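Local coordinates for RidA family protein (Psychrobacter sp. MES7-P7E, PDB 6L8P) that probably hydrolyses reactive enamine and imine intermediates to their keto acids with release of ammonia, as other RidA deaminases do, at residues F95-T100 and G135-E140. The protein carries 1 engineered substitution. Numbering follows the deposited sequence.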
# COMPACT_ATOMS: atom_id res chain seq x y z
N PHE A 95 -1.89 -7.24 5.60
CA PHE A 95 -2.41 -7.58 4.27
C PHE A 95 -3.01 -6.33 3.63
O PHE A 95 -3.71 -5.56 4.28
CB PHE A 95 -3.53 -8.62 4.37
CG PHE A 95 -3.07 -10.03 4.57
CD1 PHE A 95 -2.17 -10.63 3.68
CD2 PHE A 95 -3.58 -10.78 5.65
CE1 PHE A 95 -1.79 -11.96 3.87
CE2 PHE A 95 -3.23 -12.12 5.82
CZ PHE A 95 -2.32 -12.71 4.94
N ASN A 96 -2.83 -6.18 2.31
CA ASN A 96 -3.54 -5.15 1.56
C ASN A 96 -4.36 -5.85 0.51
O ASN A 96 -3.81 -6.54 -0.36
CB ASN A 96 -2.55 -4.18 0.92
CG ASN A 96 -3.18 -2.90 0.52
OD1 ASN A 96 -3.48 -2.68 -0.65
ND2 ASN A 96 -3.39 -2.02 1.49
N VAL A 97 -5.67 -5.69 0.58
CA VAL A 97 -6.58 -6.42 -0.30
C VAL A 97 -7.18 -5.47 -1.33
O VAL A 97 -7.73 -4.41 -0.97
CB VAL A 97 -7.72 -7.05 0.50
CG1 VAL A 97 -8.66 -7.80 -0.43
CG2 VAL A 97 -7.15 -8.01 1.60
N SER A 98 -7.11 -5.85 -2.61
CA SER A 98 -7.78 -5.13 -3.68
C SER A 98 -8.83 -6.05 -4.30
O SER A 98 -8.49 -7.16 -4.74
CB SER A 98 -6.78 -4.69 -4.75
OG SER A 98 -5.69 -3.96 -4.16
N LEU A 99 -10.08 -5.62 -4.29
CA LEU A 99 -11.21 -6.36 -4.86
C LEU A 99 -11.75 -5.61 -6.06
O LEU A 99 -11.74 -4.38 -6.07
CB LEU A 99 -12.37 -6.50 -3.86
CG LEU A 99 -11.99 -7.18 -2.54
CD1 LEU A 99 -13.21 -7.15 -1.65
CD2 LEU A 99 -11.63 -8.58 -2.86
N THR A 100 -12.32 -6.35 -7.05
CA THR A 100 -13.06 -5.61 -8.07
C THR A 100 -14.54 -5.47 -7.72
O THR A 100 -15.26 -4.70 -8.40
CB THR A 100 -12.89 -6.27 -9.45
OG1 THR A 100 -13.15 -7.67 -9.34
CG2 THR A 100 -11.46 -6.10 -9.98
N GLY A 135 -8.17 -10.57 -12.98
CA GLY A 135 -8.45 -11.11 -11.65
C GLY A 135 -9.48 -10.27 -10.90
O GLY A 135 -9.73 -9.10 -11.21
N VAL A 136 -10.13 -10.91 -9.91
CA VAL A 136 -11.09 -10.19 -9.06
C VAL A 136 -10.59 -9.98 -7.64
O VAL A 136 -11.29 -9.34 -6.84
CB VAL A 136 -12.48 -10.87 -9.04
CG1 VAL A 136 -13.01 -10.90 -10.46
CG2 VAL A 136 -12.42 -12.27 -8.47
N VAL A 137 -9.40 -10.44 -7.31
CA VAL A 137 -8.83 -10.20 -5.98
C VAL A 137 -7.30 -10.26 -6.08
O VAL A 137 -6.74 -11.16 -6.71
CB VAL A 137 -9.38 -11.20 -4.92
CG1 VAL A 137 -9.16 -12.66 -5.35
CG2 VAL A 137 -8.69 -10.95 -3.57
N GLU A 138 -6.62 -9.27 -5.47
CA GLU A 138 -5.17 -9.26 -5.35
C GLU A 138 -4.85 -8.97 -3.89
O GLU A 138 -5.48 -8.10 -3.29
CB GLU A 138 -4.55 -8.15 -6.25
CG GLU A 138 -3.05 -8.05 -6.12
CD GLU A 138 -2.46 -7.04 -7.12
OE1 GLU A 138 -3.16 -6.64 -8.09
OE2 GLU A 138 -1.29 -6.64 -6.96
N ILE A 139 -3.91 -9.71 -3.29
CA ILE A 139 -3.54 -9.47 -1.90
C ILE A 139 -2.05 -9.36 -1.81
O ILE A 139 -1.32 -10.22 -2.31
CB ILE A 139 -4.06 -10.59 -0.97
CG1 ILE A 139 -5.59 -10.69 -1.09
CG2 ILE A 139 -3.58 -10.33 0.48
CD1 ILE A 139 -6.24 -11.74 -0.12
N GLU A 140 -1.57 -8.27 -1.18
CA GLU A 140 -0.15 -8.03 -0.87
C GLU A 140 0.07 -8.32 0.60
O GLU A 140 -0.85 -8.16 1.41
CB GLU A 140 0.21 -6.58 -1.09
CG GLU A 140 -0.09 -6.04 -2.44
CD GLU A 140 -0.29 -4.53 -2.32
OE1 GLU A 140 0.66 -3.82 -1.88
OE2 GLU A 140 -1.39 -4.03 -2.66
O HOH W 1 -3.61 -5.39 -3.25
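The backbone O of Asn96 takes the N-H of Glu140 in its carbonyl plane, at 2.9 Å from Glu140 N. The same oxygen meets Ile139 CA in a CA-H...O contact and is hydrogen-bonded to a water at a longer 3.1 Å from Asn96 O. The same water lies in hydrogen-bonding range of Glu140 OE2 (2.7 Å) and Ser98 OG. It thus ties both strands together on the face that carries Asn96, Ser98, Glu138 and Glu140.

Ser98 and Glu138 form the next hydrogen-bonded pair. Ser98 N points almost straight at Glu138 O (2.9 Å, 176° at the hydrogen). Beyond the strand end, Thr100 N reaches Val136 O at 3.2 Å from above the carbonyl plane, a less favourable approach.

The side chains of Asn96 and Glu140 run side by side, with amide and carboxylate planes 60° apart. Asn96 OD1 lies 3.2 Å from Glu140 OE2, but both are acceptors and do not bond. Glu140 OE1 turns to a second subunit, where it forms a salt bridge with Lys94 and a hydrogen bond with Asn96. Glu138 OE2 accepts from Ala125 N of that subunit.

The other face is apolar. Leu99 CD2 rests on Val137 CG2 at 3.8 Å, and Val97 lies alongside Ile139. With chi1 at -59°, Ile139 CG1 stands beside the backbone N and CG2 opposite it, which brings CG2 to Phe95 CD1 (3.5 Å). Glu140 O sits at the edge of the Phe95 ring. Helices 67-84 and 105-115 pack against this face.

Strands 92-99 and 137-144 are antiparallel neighbours within the mixed sheet. One face backed by helices and the other turned to neighbouring subunits is characteristic of the trimeric RidA (YjgF/YER057c/UK114) fold.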